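Side-chain contacts in MlnE (Bacillus amyloliquefaciens subsp. plantarum, PDB 5D2E), which carries an N-terminal B-type ketoreductase of the macrolactin assembly line, which binds NADP and probably reduces beta-keto groups of the growing polyketide to hydroxyls: residues I173-E178 / N189-F194; I370-E375 / Q418-F423. One frame throughout, in Å; residues are numbered along the deposited sequence.

How the contacts relate
Contact 1 (173-178 with 189-194) is complete along the chain before the first segment of contact 2 (370-375 with 418-423) begins, and their centres lie about 15 Å apart. Contact 1 belongs to the first of two Rossmann-like regions and joins strand 171-180 to helix 186-201. Contact 2 belongs to the second, NADP-binding region and ties the residues leading into helix 374-381 to helix 419-437. The two meet directly because helices 186-201 and 419-437 pack on each other: Phe194 CD1 is 3.6 Å from Ser419 O, and Ser193 CB is 3.5 Å from Ala422 O. The helix bearing the cofactor-binding Tyr421 is therefore backed by a helix of the other region.

Contact 1 (I173-E178 / N189-F194); sequences ILYLYE and NAVESF
Strand residues Tyr175 and Tyr177 face helix residues Val191 and Asn189 respectively, with CA atoms 8.5 Å apart for Tyr175-Val191 and 8.1 Å for Tyr177-Asn189, so that two tyrosines two residues apart on the strand meet two helix residues with the same spacing. Tyr175 supplies the flat surface. Its ring, set with CG anti to the backbone N (chi1 161°), receives Val191 CG1 over one face at 3.6 Å from the centroid, offset toward the rim. That methyl lies only 15° off the ring normal, which identifies a CH-pi contact. Val191 lies along that one face, CG1 and CB over the CD2-CE2 side and CG2 toward the hydroxyl: its CB is 3.5 Å from Tyr175 CE2, and CG2 is 3.4 Å from Tyr175 OH. The hydroxyl itself is satisfied by the carbonyl of Tyr188, a bond that ties the end of the ring to the residue just before the helical segment. These residues belong to the beta-alpha-beta unit of strand 171-180, helix 186-201 and strand 205-214, in which the helix covers the parallel sheet as in Rossmann-type folds; Val191 also touches Ser151 and Leu155 of helix 141-164. Tyr177 makes a more polar contact. Its ring runs alongside the Asn189 side chain, the two pointing the same way with ring and amide planes 71° apart, while Asn189 N sits above one ring face, toward the rim. Although the Asn189 CB leaves its backbone away from the strand, ND2 donates to Tyr177 OH along a nearly straight line at 3.4 Å, long enough to make the bond weak. A second weak bond links that hydroxyl to Glu211 on strand 205-214, the next strand of the unit.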
loop_
_atom_site.group_PDB
_atom_site.type_symbol
_atom_site.label_atom_id
_atom_site.label_comp_id
_atom_site.label_asym_id
_atom_site.label_seq_id
_atom_site.Cartn_x
_atom_site.Cartn_y
_atom_site.Cartn_z
ATOM N N ILE A 173 18.389 -5.414 6.157
ATOM C CA ILE A 173 17.739 -4.214 6.688
ATOM C C ILE A 173 16.456 -4.646 7.421
ATOM O O ILE A 173 15.628 -5.328 6.817
ATOM C CB ILE A 173 17.360 -3.245 5.596
ATOM C CG1 ILE A 173 18.608 -2.745 4.831
ATOM C CG2 ILE A 173 16.567 -2.083 6.212
ATOM C CD1 ILE A 173 18.901 -3.514 3.543
ATOM N N LEU A 174 16.301 -4.272 8.684
ATOM C CA LEU A 174 15.143 -4.599 9.459
ATOM C C LEU A 174 14.503 -3.316 9.809
ATOM O O LEU A 174 15.077 -2.495 10.533
ATOM C CB LEU A 174 15.488 -5.448 10.718
ATOM C CG LEU A 174 14.299 -5.735 11.655
ATOM C CD1 LEU A 174 13.181 -6.556 10.990
ATOM C CD2 LEU A 174 14.819 -6.464 12.898
ATOM N N TYR A 175 13.300 -3.110 9.264
ATOM C CA TYR A 175 12.479 -1.970 9.486
ATOM C C TYR A 175 11.442 -2.334 10.540
ATOM O O TYR A 175 10.743 -3.304 10.387
ATOM C CB TYR A 175 11.820 -1.570 8.181
ATOM C CG TYR A 175 10.623 -0.700 8.331
ATOM C CD1 TYR A 175 10.719 0.644 8.666
ATOM C CD2 TYR A 175 9.341 -1.248 8.184
ATOM C CE1 TYR A 175 9.559 1.404 8.866
ATOM C CE2 TYR A 175 8.200 -0.482 8.376
ATOM C CZ TYR A 175 8.310 0.823 8.705
ATOM O OH TYR A 175 7.101 1.517 8.821
ATOM N N LEU A 176 11.355 -1.511 11.602
ATOM C CA LEU A 176 10.449 -1.675 12.725
ATOM C C LEU A 176 9.533 -0.495 12.885
ATOM O O LEU A 176 9.928 0.629 12.698
ATOM C CB LEU A 176 11.217 -1.812 14.055
ATOM C CG LEU A 176 12.417 -2.745 14.053
ATOM C CD1 LEU A 176 13.245 -2.719 15.335
ATOM C CD2 LEU A 176 11.915 -4.126 13.778
ATOM N N TYR A 177 8.287 -0.790 13.247
ATOM C CA TYR A 177 7.342 0.215 13.625
ATOM C C TYR A 177 6.464 -0.299 14.768
ATOM O O TYR A 177 6.253 -1.496 14.899
ATOM C CB TYR A 177 6.436 0.657 12.493
ATOM C CG TYR A 177 5.488 -0.338 11.924
ATOM C CD1 TYR A 177 5.915 -1.256 10.964
ATOM C CD2 TYR A 177 4.137 -0.379 12.339
ATOM C CE1 TYR A 177 5.035 -2.161 10.399
ATOM C CE2 TYR A 177 3.252 -1.277 11.766
ATOM C CZ TYR A 177 3.716 -2.174 10.816
ATOM O OH TYR A 177 2.869 -3.086 10.262
ATOM N N GLU A 178 5.926 0.650 15.525
ATOM C CA GLU A 178 5.088 0.350 16.652
ATOM C C GLU A 178 3.627 0.479 16.274
ATOM O O GLU A 178 3.229 1.323 15.469
ATOM C CB GLU A 178 5.316 1.295 17.800
ATOM C CG GLU A 178 6.694 1.205 18.421
ATOM C CD GLU A 178 6.841 2.198 19.567
ATOM O OE1 GLU A 178 5.964 3.076 19.770
ATOM O OE2 GLU A 178 7.793 2.038 20.282
ATOM N N ASN A 189 2.595 0.348 7.895
ATOM C CA ASN A 189 2.380 -1.017 7.395
ATOM C C ASN A 189 2.687 -1.114 5.849
ATOM O O ASN A 189 3.232 -2.092 5.361
ATOM C CB ASN A 189 0.903 -1.384 7.681
ATOM C CG ASN A 189 0.496 -2.685 7.043
ATOM O OD1 ASN A 189 -0.261 -2.679 6.067
ATOM N ND2 ASN A 189 1.013 -3.760 7.535
ATOM N N ALA A 190 2.457 -0.021 5.150
ATOM C CA ALA A 190 2.681 0.025 3.674
ATOM C C ALA A 190 4.156 -0.035 3.270
ATOM O O ALA A 190 4.498 -0.398 2.141
ATOM C CB ALA A 190 1.980 1.211 3.050
ATOM N N VAL A 191 5.059 0.259 4.195
ATOM C CA VAL A 191 6.474 0.163 3.910
ATOM C C VAL A 191 6.934 -1.169 3.411
ATOM O O VAL A 191 7.835 -1.195 2.611
ATOM C CB VAL A 191 7.286 0.586 5.148
ATOM C CG1 VAL A 191 8.760 0.330 4.989
ATOM C CG2 VAL A 191 7.006 2.050 5.486
ATOM N N GLU A 192 6.288 -2.247 3.824
ATOM C CA GLU A 192 6.611 -3.549 3.366
ATOM C C GLU A 192 6.625 -3.615 1.814
ATOM O O GLU A 192 7.512 -4.230 1.249
ATOM C CB GLU A 192 5.598 -4.554 3.882
ATOM C CG GLU A 192 5.847 -5.974 3.391
ATOM C CD GLU A 192 4.579 -6.849 3.395
ATOM O OE1 GLU A 192 3.455 -6.323 3.627
ATOM O OE2 GLU A 192 4.719 -8.071 3.160
ATOM N N SER A 193 5.632 -2.983 1.177
ATOM C CA SER A 193 5.494 -2.966 -0.306
ATOM C C SER A 193 6.684 -2.233 -0.919
ATOM O O SER A 193 7.240 -2.689 -1.860
ATOM C CB SER A 193 4.238 -2.221 -0.679
ATOM O OG SER A 193 3.094 -2.812 -0.133
ATOM N N PHE A 194 7.143 -1.139 -0.291
ATOM C CA PHE A 194 8.362 -0.427 -0.712
ATOM C C PHE A 194 9.586 -1.342 -0.573
ATOM O O PHE A 194 10.392 -1.457 -1.498
ATOM C CB PHE A 194 8.487 0.849 0.154
ATOM C CG PHE A 194 9.663 1.685 -0.128
ATOM C CD1 PHE A 194 9.613 2.634 -1.153
ATOM C CD2 PHE A 194 10.805 1.565 0.637
ATOM C CE1 PHE A 194 10.717 3.397 -1.450
ATOM C CE2 PHE A 194 11.914 2.333 0.364
ATOM C CZ PHE A 194 11.856 3.247 -0.693
#

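Contact 2 (I370-E375 / Q418-F423); sequences IKKTKE and QSDYAF. With NAP (NADP nicotinamide-adenine-dinucleotide phosphate), chain B.
The start of helix 419-437, the helix that presents Tyr421 to NADP in this ketoreductase, is tied by a buried salt bridge between Lys372 and Asp420 to the turn leading into helix 374-381. The backbones stay well apart, with 9.2 Å between Lys372 CA and Asp420 CA, and the two side chains close the gap from opposite directions. Lys372 bends at chi2 (-81°) and is then extended, which carries its ammonium to the carboxylate. NZ lies 2.6 Å from Asp420 OD2, met on the syn side and 21° out of the carboxylate plane. The other oxygen, Asp420 OD1, is 3.3 Å from Lys372 NZ, so the grip is lopsided toward OD2. Lys365 O and Ser376 OG also accept hydrogen bonds from this ammonium, giving it three acceptors that hold its position. Ile377 and Val380 pack against both side chains, a low-dielectric setting that may strengthen the attraction between the charges, at a cost in desolvation. Asp420 OD1 turns back to its own helix, 3.0 Å from Tyr421 N, but the N-H...O angle of 129° makes this bond weak. Asp420 thus connects the lysine, weakly, to the backbone N of Tyr421. The end of the Tyr421 side chain leads away from 370-375, and its hydroxyl is hydrogen-bonded to the ribose oxygen NAP O2D near the ring plane; the modelled 2.4 Å between Tyr421 OH and NAP O2D is very short and its exact value doubtful. Lys384 NZ bonds to the cofactor too. Tyr421 and Asn425 occupy the spacing of the Tyr-x-x-x-Asn pattern, as in the cofactor-binding helix of polyketide ketoreductases of the short-chain dehydrogenase/reductase fold.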
loop_
_atom_site.group_PDB
_atom_site.type_symbol
_atom_site.label_atom_id
_atom_site.label_comp_id
_atom_site.label_asym_id
_atom_site.label_seq_id
_atom_site.Cartn_x
_atom_site.Cartn_y
_atom_site.Cartn_z
ATOM N N ILE A 370 17.387 4.293 -7.215
ATOM C CA ILE A 370 18.650 5.037 -7.489
ATOM C C ILE A 370 18.407 6.275 -8.343
ATOM O O ILE A 370 19.186 7.183 -8.251
ATOM C CB ILE A 370 19.783 4.173 -8.153
ATOM C CG1 ILE A 370 19.303 3.402 -9.397
ATOM C CG2 ILE A 370 20.325 3.173 -7.171
ATOM C CD1 ILE A 370 20.350 2.532 -10.102
ATOM N N LYS A 371 17.338 6.300 -9.151
ATOM C CA LYS A 371 17.001 7.418 -10.034
ATOM C C LYS A 371 15.787 8.217 -9.602
ATOM O O LYS A 371 15.479 9.247 -10.197
ATOM C CB LYS A 371 16.741 6.883 -11.430
ATOM C CG LYS A 371 17.893 6.027 -11.958
ATOM C CD LYS A 371 18.734 6.698 -13.026
ATOM C CE LYS A 371 18.063 6.540 -14.393
ATOM N NZ LYS A 371 19.023 6.615 -15.532
ATOM N N LYS A 372 15.067 7.758 -8.584
ATOM C CA LYS A 372 13.941 8.523 -8.097
ATOM C C LYS A 372 14.391 9.783 -7.448
ATOM O O LYS A 372 15.442 9.873 -6.909
ATOM C CB LYS A 372 13.150 7.750 -7.010
ATOM C CG LYS A 372 12.101 6.811 -7.529
ATOM C CD LYS A 372 10.817 7.502 -7.881
ATOM C CE LYS A 372 9.872 6.549 -8.603
ATOM N NZ LYS A 372 8.670 7.327 -8.925
ATOM N N THR A 373 13.512 10.756 -7.467
ATOM C CA THR A 373 13.644 11.946 -6.634
ATOM C C THR A 373 12.512 12.013 -5.682
ATOM O O THR A 373 11.446 11.421 -5.886
ATOM C CB THR A 373 13.569 13.225 -7.460
ATOM O OG1 THR A 373 12.254 13.374 -8.003
ATOM C CG2 THR A 373 14.599 13.259 -8.554
ATOM N N LYS A 374 12.714 12.784 -4.634
ATOM C CA LYS A 374 11.722 12.952 -3.621
ATOM C C LYS A 374 10.457 13.513 -4.202
ATOM O O LYS A 374 9.369 13.083 -3.814
ATOM C CB LYS A 374 12.247 13.899 -2.560
ATOM C CG LYS A 374 11.357 14.054 -1.364
ATOM C CD LYS A 374 11.862 15.226 -0.510
ATOM C CE LYS A 374 11.365 15.069 0.925
ATOM N NZ LYS A 374 9.890 15.269 1.038
ATOM N N GLU A 375 10.595 14.466 -5.123
ATOM C CA GLU A 375 9.458 15.058 -5.783
ATOM C C GLU A 375 8.617 14.097 -6.590
ATOM O O GLU A 375 7.408 14.227 -6.625
ATOM C CB GLU A 375 9.906 16.215 -6.688
ATOM C CG GLU A 375 10.321 17.424 -5.826
ATOM C CD GLU A 375 11.745 17.340 -5.262
ATOM O OE1 GLU A 375 12.580 16.506 -5.735
ATOM O OE2 GLU A 375 12.013 18.099 -4.310
ATOM N N GLN A 418 8.765 0.318 -9.246
ATOM C CA GLN A 418 7.443 0.757 -8.781
ATOM C C GLN A 418 7.440 0.955 -7.266
ATOM O O GLN A 418 6.394 0.748 -6.645
ATOM C CB GLN A 418 6.441 -0.343 -9.055
ATOM C CG GLN A 418 6.409 -0.918 -10.446
ATOM C CD GLN A 418 5.313 -1.999 -10.534
ATOM O OE1 GLN A 418 5.474 -3.176 -10.092
ATOM N NE2 GLN A 418 4.183 -1.588 -11.069
ATOM N N SER A 419 8.568 1.324 -6.655
ATOM C CA SER A 419 8.632 1.259 -5.178
ATOM C C SER A 419 7.596 2.185 -4.453
ATOM O O SER A 419 6.971 1.762 -3.465
ATOM C CB SER A 419 10.041 1.516 -4.681
ATOM O OG SER A 419 10.439 2.782 -5.047
ATOM N N ASP A 420 7.447 3.404 -4.927
ATOM C CA ASP A 420 6.575 4.404 -4.351
ATOM C C ASP A 420 5.134 4.110 -4.736
ATOM O O ASP A 420 4.220 4.242 -3.911
ATOM C CB ASP A 420 6.923 5.836 -4.735
ATOM C CG ASP A 420 7.235 6.017 -6.246
ATOM O OD1 ASP A 420 7.380 5.003 -6.962
ATOM O OD2 ASP A 420 7.303 7.161 -6.683
ATOM N N TYR A 421 4.946 3.613 -5.951
ATOM C CA TYR A 421 3.603 3.178 -6.419
ATOM C C TYR A 421 3.104 2.001 -5.586
ATOM O O TYR A 421 1.934 1.971 -5.165
ATOM C CB TYR A 421 3.667 2.814 -7.911
ATOM C CG TYR A 421 2.367 2.434 -8.569
ATOM C CD1 TYR A 421 1.399 3.394 -8.888
ATOM C CD2 TYR A 421 2.136 1.122 -8.956
ATOM C CE1 TYR A 421 0.201 3.043 -9.505
ATOM C CE2 TYR A 421 0.947 0.766 -9.596
ATOM C CZ TYR A 421 0.006 1.723 -9.860
ATOM O OH TYR A 421 -1.132 1.321 -10.488
ATOM N N ALA A 422 3.970 1.015 -5.356
ATOM C CA ALA A 422 3.657 -0.153 -4.562
ATOM C C ALA A 422 3.285 0.293 -3.141
ATOM O O ALA A 422 2.258 -0.137 -2.614
ATOM C CB ALA A 422 4.820 -1.108 -4.555
ATOM N N PHE A 423 4.078 1.216 -2.569
ATOM C CA PHE A 423 3.797 1.775 -1.249
ATOM C C PHE A 423 2.422 2.466 -1.211
ATOM O O PHE A 423 1.630 2.246 -0.284
ATOM C CB PHE A 423 4.897 2.768 -0.859
ATOM C CG PHE A 423 4.580 3.567 0.366
ATOM C CD1 PHE A 423 4.857 3.035 1.616
ATOM C CD2 PHE A 423 3.946 4.758 0.289
ATOM C CE1 PHE A 423 4.589 3.722 2.765
ATOM C CE2 PHE A 423 3.582 5.441 1.451
ATOM C CZ PHE A 423 3.939 4.923 2.688
HETATM P PA NAP B . -5.441 6.378 -15.846
HETATM O O1A NAP B . -6.249 6.208 -17.161
HETATM O O2A NAP B . -4.224 7.278 -15.738
HETATM O O5B NAP B . -6.538 6.988 -14.840
HETATM C C5B NAP B . -6.115 7.501 -13.583
HETATM C C4B NAP B . -6.792 8.847 -13.499
HETATM O O4B NAP B . -6.419 9.445 -12.239
HETATM C C3B NAP B . -6.361 9.865 -14.590
HETATM O O3B NAP B . -7.451 10.144 -15.476
HETATM C C2B NAP B . -6.002 11.136 -13.803
HETATM O O2B NAP B . -6.539 12.279 -14.409
HETATM C C1B NAP B . -6.581 10.837 -12.400
HETATM N N9A NAP B . -5.861 11.470 -11.303
HETATM C C8A NAP B . -4.510 11.374 -11.000
HETATM N N7A NAP B . -4.188 12.165 -9.917
HETATM C C5A NAP B . -5.345 12.704 -9.481
HETATM C C6A NAP B . -5.728 13.610 -8.422
HETATM N N6A NAP B . -4.746 14.034 -7.562
HETATM N N1A NAP B . -7.070 14.029 -8.352
HETATM C C2A NAP B . -7.980 13.565 -9.228
HETATM N N3A NAP B . -7.686 12.712 -10.249
HETATM C C4A NAP B . -6.435 12.272 -10.421
HETATM O O3 NAP B . -5.025 4.922 -15.239
HETATM P PN NAP B . -5.936 3.579 -15.220
HETATM O O1N NAP B . -5.259 2.492 -16.037
HETATM O O2N NAP B . -7.360 4.049 -15.359
HETATM O O5D NAP B . -5.858 3.027 -13.702
HETATM C C5D NAP B . -6.792 3.635 -12.764
HETATM C C4D NAP B . -6.543 3.169 -11.322
HETATM O O4D NAP B . -6.469 1.754 -11.221
HETATM C C3D NAP B . -5.189 3.708 -10.843
HETATM O O3D NAP B . -5.334 4.195 -9.521
HETATM C C2D NAP B . -4.242 2.525 -10.932
HETATM O O2D NAP B . -3.133 2.628 -9.995
HETATM C C1D NAP B . -5.174 1.296 -10.730
HETATM N N1N NAP B . -4.614 0.113 -11.433
HETATM C C2N NAP B . -4.664 0.006 -12.811
HETATM C C3N NAP B . -4.143 -1.084 -13.533
HETATM C C7N NAP B . -4.232 -1.180 -15.082
HETATM O O7N NAP B . -3.704 -2.120 -15.682
HETATM N N7N NAP B . -4.892 -0.288 -15.833
HETATM C C4N NAP B . -3.509 -2.092 -12.793
HETATM C C5N NAP B . -3.419 -1.962 -11.401
HETATM C C6N NAP B . -3.996 -0.866 -10.732
HETATM P P2B NAP B . -5.934 13.795 -14.222
HETATM O O1X NAP B . -4.482 13.809 -14.682
HETATM O O2X NAP B . -6.886 14.706 -15.061
HETATM O O3X NAP B . -6.023 14.082 -12.748
#